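Local coordinates for protein tRNA-splicing ligase RtcB (Thermus thermophilus, PDB 2EPG) that probably joins RNA ends that carry a 3'-phosphate or 2',3'-cyclic phosphate to 5'-hydroxyl ends, using GTP and manganese, at residues A61-I66 / A88-E93; V97-G102 / L280-I285; V103-N108 / Q255-Y260; W189-K194 / Y293-A298; P269-E274 / K286-Q291. All blocks are in the same frame, centred on the assembly; numbering follows the deposited sequence.

Contacts 1 and 2 are buried and adjoin: the ring of Phe-90 packs on the backbone of Val-97. Contact 1 relies on an aromatic ring set against a turn, contact 2 on backbone pairing of two short strands. Contact 3 is partly buried and lies nearest the predicted metal and GMP site; it has a sulfur-aromatic contact and no hydrogen bond between its segments. Contacts 4 and 5 both use helix 288-321, are partly buried and include exposed residues. There polar side chains do more: an amide pair in contact 4, a tyrosine and a carboxylate in contact 5. Tyr-293 of contact 4 packs on Val-98 and Pro-100 of contact 2 and on Val-103 of contact 3.

Contact 1. Residues A61-I66 / A88-E93; sequences ATLPGI and AAFDPE
A type II beta turn, Leu-63 to Ile-66, docks on Phe-90 and Asp-91 at the end of strand 86-90. Asp-91 N donates to Gly-65 O at 3.0 Å, with a nearly straight N-H (167°). The same Gly-65 O receives a CA-H contact from Phe-90 CA at 3.4 Å. Ile-66 and Phe-90 form a single beta bridge. Gly-65 takes the positive phi of the turn (68°). The turn meets the Phe-90 ring at its edge and over one face. Phe-90 CG is anti to its carbonyl carbon (chi1 -73°), swinging the ring toward the turn. Pro-64 O lies in the ring plane at its edge, 3.3 Å from Phe-90 CD2. Leu-63 CB meets the edge too, 3.5 Å from Phe-90 CE2. Ile-66 CG1 sits over one face, offset toward the rim. Ile-66 CD1 reaches on to Phe-90 CZ at 4.0 Å. His-355 also meets the ring, its plane steeply inclined. Lacking the ring, an alanine at Phe-90 would probably leave a gap beside Leu-63 and Ile-66. Asp-91 OD1 accepts from Glu-93 N in an Asx turn past the strand end. The joint is thus mostly apolar, with a single hydrogen bond between the segments.

Contact 2. Residues V97-G102 / L280-I285; sequences VVSPGG and LAAAPI
Val-98 and Ala-283 are joined by two backbone hydrogen bonds. Val-98 N donates to Ala-283 O at 2.8 Å, and Ala-283 N donates back to Val-98 O at 3.1 Å. Val-98 O also receives a CA-H contact from Ala-282 CA. Further on, a water bridges the backbones. It accepts from Gly-101 N at 2.7 Å and donates to Ala-281 O at 2.8 Å. Ser-99 OG stands 2.9 Å from the same Ala-281 O, and Gly-101 N makes a weak bond to this hydroxyl. Here strands 97-98 and 283-284 form a small antiparallel two-stranded sheet. Val-98 with Ala-283 is its hydrogen-bonded pair, and Val-97 with Pro-284 is the non-hydrogen-bonded one. Side chains pack beside the paired backbones. Val-97 CB meets Ala-282 CB at 3.9 Å. Ile-285 turns CG1 back beside its own N (chi1 -74°), and CD1 then comes to 3.5 Å from Val-97 O. Beyond the pair, Ser-99 O accepts from Gly-102 N, closing a tight turn, and Ser-99 N is bonded to His-355 NE2. Pro-284 O has Ser-287 OG as its partner, and Ile-285 O has Gln-291 NE2.

Contact 3. Residues V103-N108 / Q255-Y260; sequences VGFDIN and QVCQDY
Gly-104 comes first, its O 4.0 Å from Cys-257 SG on helix 250-265. The backbone angles of Gly-104 would jam a CB against the preceding carbonyl oxygen. Phe-105 follows and carries most of the contact. Cys-257 SG stands over the centre of the Phe-105 ring, 3.1 Å from the centroid and only 3° off the normal. All six ring carbons are thus at much the same distance from the sulfur. This is a close sulfur-aromatic contact. Cys-257 CB lies over the same face, 3.8 Å from the centroid of the Phe-105 ring, and adds a CH-pi contact. The sulfur reaches this place because it extends away from the backbone N of its residue (chi1 -178°). The ring also reaches the next residue of the helix, with Phe-105 CE2 3.6 Å from Gln-258 N, in an oblique approach. The ring of His-254 meets it as well.

Asp-106 is the centre of an inverse gamma turn, in which Ile-107 N bonds weakly to Phe-105 O at 2.9 Å. The CB of Asp-106 points away from the helix, and OD2 accepts from Ser-249 N. Ile-107 then comes back to the helix. Ile-107 CD1 meets Val-256 CG1 at 4.0 Å, the two side chains crossing at about a right angle. The backbone of Asn-108 bonds to that of Asn-340. The segment belongs to the predicted active site of the RtcB family: Asp-106 is a predicted manganese ligand, close to His-215, another predicted ligand of the same ion.

Contact 4. Residues W189-K194 / Y293-A298; sequences WANPDK and YLQAMA
Gln-295 on helix 288-321 packs against the loop from Trp-189 to Lys-194. Gln-295 CB packs 3.7 Å from Asn-191 CB and also borders Trp-189 O. CG is anti to the carbonyl carbon (chi1 -74°) and the chain then extends along Asn-191. Gln-295 CG comes still nearer, 3.3 Å from Trp-189 O. Gln-295 CD passes Asn-191 CB at 4.1 Å. At the tip, Gln-295 OE1 takes a weak hydrogen bond from Asn-191 ND2 at 3.1 Å. Lys-194 CE also comes to 3.2 Å from Gln-295 OE1. The side chains of Asn-191 and Gln-295 lie side by side, pointing the same way, with their amide planes 8° apart. Asn-191 is anchored by its backbone as well. Asn-191 N donates to Gln-295 O at 3.1 Å. Ala-190 CA also makes a CA-H contact with this oxygen. Asn-191 OD1 meanwhile accepts from Asp-193 N at 2.6 Å, an Asx turn that leads into the 3-10 segment. Two small residues let the chains come close: Ala-298 CB sits 3.2 Å from Ala-190 N, and Ala-296 CB rests against the backbone of Lys-194. The ammonium of Lys-194 is paired with Asp-292. The loop runs between helices 164-169 and 197-203. Pro-192 packs on helix 153-162, Lys-194 O is bonded to Tyr-260 OH of helix 250-265, and Leu-294 and Met-297 turn to strand 332-347.

Contact 5. Residues P269-E274 / K286-Q291; sequences PRYGIE and KSPEGQ
Tyr-271 and Glu-289 make the tight part of this contact. Tyr-271 OH donates to Glu-289 OE2 at 2.5 Å, a very short bond whose exact length is doubtful. The carboxylate oxygen lies at the edge of the ring, near its plane, while the carboxylate itself is turned steeply (66°) against it. Glu-289 reaches the hydroxyl through a bend at chi2 (81°). Ser-287 CB closes in from another direction, 3.7 Å from Tyr-271 OH, and Pro-288 CD follows at 3.9 Å. Arg-270 CB covers the centre of one Tyr-271 ring face at 4.3 Å above the plane. A phenylalanine at Tyr-271 would probably leave Glu-289 OE2, on a buried residue, without this hydrogen bond and the carboxylate less firmly placed.

The outer side is looser. Arg-270 is exposed, and its NH2 lies 3.7 Å from Glu-289 OE1, a long salt bridge. That oxygen is well out of the guanidinium plane, so charge alone acts and no N-H points at it.

Both segments have helix-end motifs. Gly-272, with positive phi, ends helix 268-271 in a Schellman motif. Ser-287 is the N-cap of helix 288-321, its OG accepting from Gly-290 N at 2.9 Å; this hydroxyl is also bonded to Pro-284 O. The contact therefore joins the end of helix 268-271 to the start of helix 288-321. Strand 283-284 runs between them in sequence, with Tyr-271 and Ile-273 packed on Pro-284. Glu-289 also touches Arg-263 and Phe-264 of helix 250-265.

Contact 1. Residues A61-I66 / A88-E93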
# COMPACT_ATOMS: atom_id res chain seq x y z
N ALA A 61 10.39 -2.21 -18.78
CA ALA A 61 9.82 -2.07 -20.12
C ALA A 61 10.29 -3.11 -21.14
O ALA A 61 9.77 -3.16 -22.25
CB ALA A 61 10.12 -0.66 -20.65
N THR A 62 11.29 -3.93 -20.77
CA THR A 62 11.78 -4.97 -21.68
C THR A 62 10.98 -6.28 -21.51
O THR A 62 11.10 -7.19 -22.32
CB THR A 62 13.26 -5.33 -21.41
OG1 THR A 62 13.37 -5.93 -20.11
CG2 THR A 62 14.15 -4.10 -21.48
N LEU A 63 10.17 -6.37 -20.46
CA LEU A 63 9.39 -7.59 -20.18
C LEU A 63 8.22 -7.86 -21.14
O LEU A 63 7.52 -6.94 -21.56
CB LEU A 63 8.92 -7.57 -18.73
CG LEU A 63 10.12 -7.60 -17.78
CD1 LEU A 63 9.67 -7.44 -16.33
CD2 LEU A 63 10.86 -8.91 -17.95
N PRO A 64 7.99 -9.14 -21.48
CA PRO A 64 6.92 -9.59 -22.39
C PRO A 64 5.51 -9.21 -21.99
O PRO A 64 5.13 -9.31 -20.82
CB PRO A 64 7.10 -11.11 -22.41
CG PRO A 64 8.51 -11.32 -21.97
CD PRO A 64 8.67 -10.30 -20.89
N GLY A 65 4.71 -8.78 -22.97
CA GLY A 65 3.33 -8.41 -22.71
C GLY A 65 3.14 -7.16 -21.87
O GLY A 65 2.04 -6.91 -21.37
N ILE A 66 4.18 -6.35 -21.69
CA ILE A 66 3.99 -5.15 -20.90
C ILE A 66 3.09 -4.20 -21.68
O ILE A 66 3.16 -4.15 -22.90
CB ILE A 66 5.31 -4.45 -20.57
CG1 ILE A 66 5.02 -3.21 -19.72
CG2 ILE A 66 6.06 -4.08 -21.85
CD1 ILE A 66 6.14 -2.82 -18.84
N ALA A 88 3.42 -1.27 -13.33
CA ALA A 88 3.61 -1.94 -14.62
C ALA A 88 2.47 -2.89 -14.88
O ALA A 88 2.27 -3.85 -14.13
CB ALA A 88 4.95 -2.70 -14.63
N ALA A 89 1.72 -2.64 -15.95
CA ALA A 89 0.59 -3.47 -16.31
C ALA A 89 1.03 -4.48 -17.38
O ALA A 89 1.81 -4.15 -18.29
CB ALA A 89 -0.55 -2.60 -16.83
N PHE A 90 0.56 -5.72 -17.24
CA PHE A 90 0.88 -6.80 -18.17
C PHE A 90 -0.39 -7.48 -18.68
O PHE A 90 -1.28 -7.80 -17.90
CB PHE A 90 1.79 -7.82 -17.49
CG PHE A 90 3.21 -7.32 -17.29
CD1 PHE A 90 3.55 -6.58 -16.15
CD2 PHE A 90 4.18 -7.55 -18.25
CE1 PHE A 90 4.85 -6.10 -15.98
CE2 PHE A 90 5.48 -7.07 -18.09
CZ PHE A 90 5.82 -6.34 -16.96
N ASP A 91 -0.48 -7.69 -20.00
CA ASP A 91 -1.66 -8.30 -20.60
C ASP A 91 -1.50 -9.81 -20.79
O ASP A 91 -0.69 -10.25 -21.62
CB ASP A 91 -1.97 -7.65 -21.95
CG ASP A 91 -3.31 -8.07 -22.51
OD1 ASP A 91 -3.81 -9.15 -22.17
OD2 ASP A 91 -3.88 -7.31 -23.31
N PRO A 92 -2.29 -10.61 -20.07
CA PRO A 92 -2.22 -12.08 -20.16
C PRO A 92 -2.41 -12.58 -21.59
O PRO A 92 -1.77 -13.54 -22.01
CB PRO A 92 -3.36 -12.55 -19.25
CG PRO A 92 -3.60 -11.39 -18.34
CD PRO A 92 -3.44 -10.20 -19.25
N GLU A 93 -3.30 -11.92 -22.33
CA GLU A 93 -3.60 -12.30 -23.70
C GLU A 93 -2.48 -12.00 -24.67
O GLU A 93 -2.50 -12.46 -25.82
CB GLU A 93 -4.87 -11.60 -24.19
CG GLU A 93 -6.10 -12.08 -23.47
CD GLU A 93 -6.16 -13.58 -23.45
OE1 GLU A 93 -5.78 -14.19 -22.42
OE2 GLU A 93 -6.57 -14.16 -24.48

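Contact 2. Residues V97-G102 / L280-I285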
# COMPACT_ATOMS: atom_id res chain seq x y z
N VAL A 97 3.70 -11.33 -18.32
CA VAL A 97 4.33 -12.05 -17.22
C VAL A 97 3.98 -11.45 -15.86
O VAL A 97 3.42 -10.36 -15.78
CB VAL A 97 5.87 -12.03 -17.36
CG1 VAL A 97 6.30 -12.82 -18.59
CG2 VAL A 97 6.38 -10.58 -17.46
N VAL A 98 4.29 -12.20 -14.81
CA VAL A 98 4.07 -11.72 -13.44
C VAL A 98 5.43 -11.85 -12.76
O VAL A 98 6.10 -12.89 -12.89
CB VAL A 98 3.01 -12.56 -12.65
CG1 VAL A 98 3.35 -14.05 -12.68
CG2 VAL A 98 2.96 -12.07 -11.18
N SER A 99 5.85 -10.80 -12.06
CA SER A 99 7.15 -10.81 -11.39
C SER A 99 7.11 -10.48 -9.91
O SER A 99 6.70 -9.38 -9.53
CB SER A 99 8.10 -9.85 -12.07
OG SER A 99 9.27 -9.74 -11.30
N PRO A 100 7.56 -11.41 -9.05
CA PRO A 100 7.57 -11.16 -7.60
C PRO A 100 8.31 -9.87 -7.27
O PRO A 100 7.95 -9.15 -6.35
CB PRO A 100 8.28 -12.39 -7.04
CG PRO A 100 7.93 -13.46 -8.03
CD PRO A 100 8.07 -12.76 -9.36
N GLY A 101 9.36 -9.58 -8.04
CA GLY A 101 10.13 -8.37 -7.81
C GLY A 101 9.31 -7.14 -8.14
O GLY A 101 9.65 -6.03 -7.71
N GLY A 102 8.24 -7.32 -8.90
CA GLY A 102 7.39 -6.21 -9.29
C GLY A 102 6.37 -5.89 -8.22
O GLY A 102 5.66 -4.89 -8.31
N LEU A 280 14.70 -9.29 -12.03
CA LEU A 280 13.46 -9.06 -12.77
C LEU A 280 12.75 -10.40 -13.01
O LEU A 280 11.78 -10.48 -13.77
CB LEU A 280 13.79 -8.41 -14.11
CG LEU A 280 13.07 -7.15 -14.54
CD1 LEU A 280 13.10 -6.09 -13.45
CD2 LEU A 280 13.73 -6.64 -15.81
N ALA A 281 13.25 -11.44 -12.35
CA ALA A 281 12.72 -12.80 -12.47
C ALA A 281 11.20 -12.81 -12.61
O ALA A 281 10.49 -12.38 -11.71
CB ALA A 281 13.14 -13.61 -11.27
N ALA A 282 10.70 -13.33 -13.74
CA ALA A 282 9.26 -13.37 -14.00
C ALA A 282 8.84 -14.66 -14.71
O ALA A 282 9.68 -15.37 -15.24
CB ALA A 282 8.85 -12.17 -14.86
N ALA A 283 7.54 -14.93 -14.73
CA ALA A 283 7.00 -16.11 -15.39
C ALA A 283 5.70 -15.71 -16.07
O ALA A 283 5.04 -14.75 -15.67
CB ALA A 283 6.73 -17.23 -14.35
N PRO A 284 5.32 -16.44 -17.13
CA PRO A 284 4.08 -16.10 -17.81
C PRO A 284 2.93 -16.18 -16.83
O PRO A 284 2.84 -17.12 -16.04
CB PRO A 284 3.97 -17.17 -18.90
CG PRO A 284 5.41 -17.48 -19.20
CD PRO A 284 6.04 -17.52 -17.83
N ILE A 285 2.07 -15.17 -16.88
CA ILE A 285 0.89 -15.12 -16.04
C ILE A 285 0.09 -16.41 -16.23
O ILE A 285 -0.42 -16.98 -15.27
CB ILE A 285 0.03 -13.88 -16.42
CG1 ILE A 285 0.69 -12.60 -15.91
CG2 ILE A 285 -1.38 -14.02 -15.86
CD1 ILE A 285 0.23 -11.37 -16.63
O HOH W 1 11.28 -10.78 -9.52

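Contact 3. Residues V103-N108 / Q255-Y260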
# COMPACT_ATOMS: atom_id res chain seq x y z
N VAL A 103 6.28 -6.74 -7.21
CA VAL A 103 5.34 -6.55 -6.12
C VAL A 103 6.14 -6.14 -4.88
O VAL A 103 5.72 -5.28 -4.11
CB VAL A 103 4.56 -7.85 -5.82
CG1 VAL A 103 3.72 -7.69 -4.55
CG2 VAL A 103 3.66 -8.21 -7.00
N GLY A 104 7.30 -6.75 -4.69
CA GLY A 104 8.12 -6.44 -3.53
C GLY A 104 7.97 -7.57 -2.52
O GLY A 104 6.98 -8.31 -2.53
N PHE A 105 8.94 -7.69 -1.62
CA PHE A 105 8.87 -8.75 -0.65
C PHE A 105 7.73 -8.67 0.34
O PHE A 105 7.08 -9.67 0.61
CB PHE A 105 10.23 -8.93 0.04
CG PHE A 105 11.19 -9.77 -0.78
CD1 PHE A 105 11.78 -9.26 -1.94
CD2 PHE A 105 11.37 -11.13 -0.49
CE1 PHE A 105 12.52 -10.08 -2.80
CE2 PHE A 105 12.11 -11.96 -1.34
CZ PHE A 105 12.68 -11.44 -2.50
N ASP A 106 7.44 -7.48 0.87
CA ASP A 106 6.33 -7.41 1.80
C ASP A 106 5.01 -7.22 1.05
O ASP A 106 4.52 -6.12 0.87
CB ASP A 106 6.53 -6.29 2.82
CG ASP A 106 5.54 -6.37 3.97
OD1 ASP A 106 5.69 -5.62 4.96
OD2 ASP A 106 4.59 -7.19 3.89
N ILE A 107 4.45 -8.34 0.61
CA ILE A 107 3.19 -8.36 -0.12
C ILE A 107 2.08 -7.74 0.68
O ILE A 107 1.82 -8.10 1.83
CB ILE A 107 2.82 -9.80 -0.53
CG1 ILE A 107 3.92 -10.36 -1.44
CG2 ILE A 107 1.44 -9.82 -1.25
CD1 ILE A 107 3.79 -11.84 -1.78
N ASN A 108 1.43 -6.78 0.03
CA ASN A 108 0.34 -6.01 0.62
C ASN A 108 0.72 -5.29 1.88
O ASN A 108 -0.08 -5.16 2.80
CB ASN A 108 -0.92 -6.83 0.87
CG ASN A 108 -2.14 -5.95 1.23
OD1 ASN A 108 -2.06 -4.71 1.18
ND2 ASN A 108 -3.26 -6.58 1.58
N GLN A 255 8.30 -14.56 2.72
CA GLN A 255 8.67 -15.93 2.35
C GLN A 255 8.09 -16.31 0.99
O GLN A 255 8.78 -16.88 0.17
CB GLN A 255 8.19 -16.92 3.41
CG GLN A 255 8.79 -18.33 3.27
CD GLN A 255 10.31 -18.30 3.29
OE1 GLN A 255 10.90 -17.80 4.23
NE2 GLN A 255 10.93 -18.83 2.25
N VAL A 256 6.82 -15.99 0.76
CA VAL A 256 6.18 -16.28 -0.52
C VAL A 256 6.94 -15.64 -1.68
O VAL A 256 7.07 -16.22 -2.77
CB VAL A 256 4.71 -15.79 -0.54
CG1 VAL A 256 4.16 -15.82 -1.97
CG2 VAL A 256 3.86 -16.66 0.35
N CYS A 257 7.46 -14.44 -1.46
CA CYS A 257 8.21 -13.77 -2.52
C CYS A 257 9.49 -14.55 -2.79
O CYS A 257 9.85 -14.80 -3.94
CB CYS A 257 8.54 -12.32 -2.11
SG CYS A 257 9.44 -11.36 -3.39
N GLN A 258 10.17 -14.93 -1.71
CA GLN A 258 11.42 -15.69 -1.80
C GLN A 258 11.22 -17.04 -2.47
O GLN A 258 11.97 -17.41 -3.36
CB GLN A 258 12.00 -15.90 -0.40
CG GLN A 258 13.24 -16.77 -0.39
CD GLN A 258 14.46 -16.07 -0.96
OE1 GLN A 258 14.97 -15.11 -0.37
NE2 GLN A 258 14.94 -16.54 -2.11
N ASP A 259 10.19 -17.76 -2.04
CA ASP A 259 9.87 -19.08 -2.60
C ASP A 259 9.69 -19.02 -4.10
O ASP A 259 10.20 -19.88 -4.83
CB ASP A 259 8.58 -19.63 -1.98
CG ASP A 259 8.72 -19.96 -0.50
OD1 ASP A 259 7.67 -20.15 0.16
OD2 ASP A 259 9.86 -20.04 0.01
N TYR A 260 8.96 -18.02 -4.58
CA TYR A 260 8.70 -17.92 -6.01
C TYR A 260 9.76 -17.28 -6.88
O TYR A 260 9.87 -17.62 -8.05
CB TYR A 260 7.33 -17.27 -6.25
CG TYR A 260 6.20 -18.24 -5.96
CD1 TYR A 260 5.61 -18.30 -4.70
CD2 TYR A 260 5.79 -19.16 -6.93
CE1 TYR A 260 4.64 -19.25 -4.40
CE2 TYR A 260 4.82 -20.12 -6.65
CZ TYR A 260 4.26 -20.16 -5.38
OH TYR A 260 3.33 -21.12 -5.10

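Contact 4. Residues W189-K194 / Y293-A298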
# COMPACT_ATOMS: atom_id res chain seq x y z
N TRP A 189 -8.11 -14.58 -5.98
CA TRP A 189 -7.43 -15.82 -6.35
C TRP A 189 -6.67 -16.59 -5.27
O TRP A 189 -6.11 -17.66 -5.54
CB TRP A 189 -6.53 -15.54 -7.55
CG TRP A 189 -7.30 -15.13 -8.79
CD1 TRP A 189 -6.85 -14.33 -9.80
CD2 TRP A 189 -8.64 -15.52 -9.14
NE1 TRP A 189 -7.83 -14.18 -10.76
CE2 TRP A 189 -8.93 -14.91 -10.38
CE3 TRP A 189 -9.61 -16.32 -8.54
CZ2 TRP A 189 -10.17 -15.07 -11.02
CZ3 TRP A 189 -10.84 -16.49 -9.18
CH2 TRP A 189 -11.11 -15.86 -10.41
N ALA A 190 -6.66 -16.08 -4.04
CA ALA A 190 -5.94 -16.74 -2.97
C ALA A 190 -6.15 -18.25 -2.91
O ALA A 190 -7.26 -18.73 -3.08
CB ALA A 190 -6.31 -16.13 -1.63
N ASN A 191 -5.06 -18.98 -2.68
CA ASN A 191 -5.08 -20.43 -2.54
C ASN A 191 -4.00 -20.78 -1.53
O ASN A 191 -2.81 -20.77 -1.85
CB ASN A 191 -4.74 -21.13 -3.86
CG ASN A 191 -4.78 -22.64 -3.74
OD1 ASN A 191 -4.59 -23.20 -2.65
ND2 ASN A 191 -5.02 -23.32 -4.85
N PRO A 192 -4.38 -21.11 -0.29
CA PRO A 192 -3.35 -21.45 0.69
C PRO A 192 -2.46 -22.63 0.27
O PRO A 192 -1.33 -22.73 0.71
CB PRO A 192 -4.14 -21.75 1.96
CG PRO A 192 -5.45 -21.04 1.75
CD PRO A 192 -5.72 -21.27 0.29
N ASP A 193 -2.97 -23.50 -0.60
CA ASP A 193 -2.18 -24.66 -1.03
C ASP A 193 -0.88 -24.27 -1.72
O ASP A 193 0.09 -25.03 -1.69
CB ASP A 193 -2.99 -25.55 -1.98
CG ASP A 193 -4.19 -26.21 -1.31
OD1 ASP A 193 -5.09 -26.68 -2.04
OD2 ASP A 193 -4.23 -26.25 -0.05
N LYS A 194 -0.86 -23.08 -2.32
CA LYS A 194 0.32 -22.59 -3.03
C LYS A 194 1.27 -21.83 -2.11
O LYS A 194 2.34 -21.38 -2.52
CB LYS A 194 -0.13 -21.68 -4.19
CG LYS A 194 -1.26 -22.29 -5.03
CD LYS A 194 -0.83 -23.59 -5.72
CE LYS A 194 -1.94 -24.13 -6.61
NZ LYS A 194 -1.39 -25.09 -7.61
N TYR A 293 2.11 -18.48 -8.10
CA TYR A 293 2.57 -17.31 -7.37
C TYR A 293 1.43 -16.33 -7.15
O TYR A 293 1.27 -15.77 -6.05
CB TYR A 293 3.70 -16.58 -8.12
CG TYR A 293 3.99 -15.20 -7.55
CD1 TYR A 293 4.52 -15.06 -6.26
CD2 TYR A 293 3.66 -14.04 -8.26
CE1 TYR A 293 4.72 -13.81 -5.69
CE2 TYR A 293 3.85 -12.77 -7.69
CZ TYR A 293 4.38 -12.66 -6.41
OH TYR A 293 4.55 -11.41 -5.82
N LEU A 294 0.62 -16.14 -8.18
CA LEU A 294 -0.50 -15.21 -8.08
C LEU A 294 -1.46 -15.68 -7.00
O LEU A 294 -1.97 -14.87 -6.23
CB LEU A 294 -1.22 -15.07 -9.43
CG LEU A 294 -0.53 -14.11 -10.42
CD1 LEU A 294 -1.14 -14.25 -11.81
CD2 LEU A 294 -0.69 -12.67 -9.91
N GLN A 295 -1.69 -17.00 -6.93
CA GLN A 295 -2.59 -17.53 -5.91
C GLN A 295 -2.01 -17.41 -4.52
O GLN A 295 -2.73 -17.13 -3.57
CB GLN A 295 -2.92 -18.99 -6.21
CG GLN A 295 -3.87 -19.17 -7.35
CD GLN A 295 -3.88 -20.60 -7.86
OE1 GLN A 295 -3.82 -21.55 -7.08
NE2 GLN A 295 -3.96 -20.76 -9.17
N ALA A 296 -0.71 -17.62 -4.39
CA ALA A 296 -0.02 -17.52 -3.09
C ALA A 296 0.13 -16.04 -2.67
O ALA A 296 0.08 -15.70 -1.48
CB ALA A 296 1.36 -18.19 -3.19
N MSE A 297 0.34 -15.18 -3.65
CA MSE A 297 0.49 -13.75 -3.39
C MSE A 297 -0.84 -13.22 -2.88
O MSE A 297 -0.89 -12.44 -1.94
CB MSE A 297 0.91 -13.03 -4.67
CG MSE A 297 1.20 -11.56 -4.50
SE MSE A 297 0.18 -10.57 -5.83
CE MSE A 297 1.34 -10.78 -7.33
N ALA A 298 -1.93 -13.67 -3.49
CA ALA A 298 -3.26 -13.25 -3.07
C ALA A 298 -3.52 -13.70 -1.64
O ALA A 298 -4.16 -12.98 -0.87
CB ALA A 298 -4.32 -13.84 -4.01

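Contact 5. Residues P269-E274 / K286-Q291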
# COMPACT_ATOMS: atom_id res chain seq x y z
N PRO A 269 14.08 -20.85 -18.25
CA PRO A 269 14.56 -21.32 -19.56
C PRO A 269 13.38 -21.75 -20.42
O PRO A 269 13.20 -21.28 -21.55
CB PRO A 269 15.44 -22.51 -19.20
CG PRO A 269 15.90 -22.20 -17.82
CD PRO A 269 14.66 -21.68 -17.18
N ARG A 270 12.59 -22.67 -19.87
CA ARG A 270 11.42 -23.20 -20.54
C ARG A 270 10.62 -22.14 -21.29
O ARG A 270 10.20 -22.37 -22.42
CB ARG A 270 10.49 -23.86 -19.53
CG ARG A 270 11.16 -24.81 -18.58
CD ARG A 270 10.13 -25.40 -17.63
NE ARG A 270 10.75 -26.31 -16.67
CZ ARG A 270 10.08 -27.00 -15.75
NH1 ARG A 270 10.73 -27.80 -14.91
NH2 ARG A 270 8.76 -26.89 -15.66
N TYR A 271 10.44 -20.99 -20.66
CA TYR A 271 9.63 -19.92 -21.24
C TYR A 271 10.30 -18.94 -22.17
O TYR A 271 9.62 -18.18 -22.86
CB TYR A 271 8.90 -19.19 -20.11
CG TYR A 271 8.09 -20.14 -19.27
CD1 TYR A 271 8.24 -20.21 -17.89
CD2 TYR A 271 7.21 -21.03 -19.88
CE1 TYR A 271 7.54 -21.15 -17.13
CE2 TYR A 271 6.51 -21.98 -19.14
CZ TYR A 271 6.68 -22.04 -17.77
OH TYR A 271 5.99 -23.01 -17.06
N GLY A 272 11.63 -18.95 -22.20
CA GLY A 272 12.34 -18.04 -23.09
C GLY A 272 12.20 -16.56 -22.76
O GLY A 272 12.22 -15.71 -23.65
N ILE A 273 12.05 -16.24 -21.47
CA ILE A 273 11.92 -14.86 -21.04
C ILE A 273 13.32 -14.31 -20.75
O ILE A 273 13.98 -14.74 -19.81
CB ILE A 273 11.06 -14.76 -19.76
CG1 ILE A 273 9.66 -15.32 -20.03
CG2 ILE A 273 10.96 -13.31 -19.31
CD1 ILE A 273 8.83 -15.54 -18.77
N GLU A 274 13.77 -13.36 -21.57
CA GLU A 274 15.09 -12.76 -21.39
C GLU A 274 15.07 -11.69 -20.30
O GLU A 274 14.30 -10.73 -20.37
CB GLU A 274 15.56 -12.15 -22.71
CG GLU A 274 16.84 -11.33 -22.60
CD GLU A 274 17.30 -10.80 -23.94
OE1 GLU A 274 17.59 -11.62 -24.84
OE2 GLU A 274 17.38 -9.55 -24.09
N LYS A 286 0.01 -16.89 -17.47
CA LYS A 286 -0.76 -18.12 -17.74
C LYS A 286 -0.05 -19.46 -17.53
O LYS A 286 -0.63 -20.51 -17.82
CB LYS A 286 -1.31 -18.09 -19.16
CG LYS A 286 -2.46 -17.12 -19.38
CD LYS A 286 -2.88 -17.20 -20.84
CE LYS A 286 -4.06 -16.33 -21.16
NZ LYS A 286 -4.39 -16.45 -22.61
N SER A 287 1.18 -19.43 -17.04
CA SER A 287 1.95 -20.64 -16.78
C SER A 287 1.63 -21.17 -15.39
O SER A 287 1.16 -20.43 -14.53
CB SER A 287 3.45 -20.32 -16.80
OG SER A 287 3.80 -19.57 -15.63
N PRO A 288 1.89 -22.48 -15.14
CA PRO A 288 1.62 -23.06 -13.82
C PRO A 288 2.32 -22.27 -12.72
O PRO A 288 1.70 -21.93 -11.72
CB PRO A 288 2.16 -24.49 -13.97
CG PRO A 288 1.78 -24.81 -15.37
CD PRO A 288 2.19 -23.54 -16.13
N GLU A 289 3.59 -21.96 -12.91
CA GLU A 289 4.34 -21.21 -11.92
C GLU A 289 3.80 -19.79 -11.72
O GLU A 289 3.77 -19.28 -10.59
CB GLU A 289 5.82 -21.13 -12.33
CG GLU A 289 6.50 -22.50 -12.46
CD GLU A 289 6.22 -23.19 -13.78
OE1 GLU A 289 6.69 -24.33 -13.97
OE2 GLU A 289 5.53 -22.60 -14.64
N GLY A 290 3.38 -19.16 -12.82
CA GLY A 290 2.84 -17.82 -12.73
C GLY A 290 1.55 -17.87 -11.94
O GLY A 290 1.36 -17.11 -10.99
N GLN A 291 0.67 -18.78 -12.33
CA GLN A 291 -0.61 -18.97 -11.65
C GLN A 291 -0.44 -19.28 -10.18
O GLN A 291 -1.21 -18.78 -9.34
CB GLN A 291 -1.38 -20.10 -12.31
CG GLN A 291 -1.96 -19.75 -13.67
CD GLN A 291 -3.12 -18.79 -13.55
OE1 GLN A 291 -4.16 -19.14 -12.99
NE2 GLN A 291 -2.95 -17.58 -14.07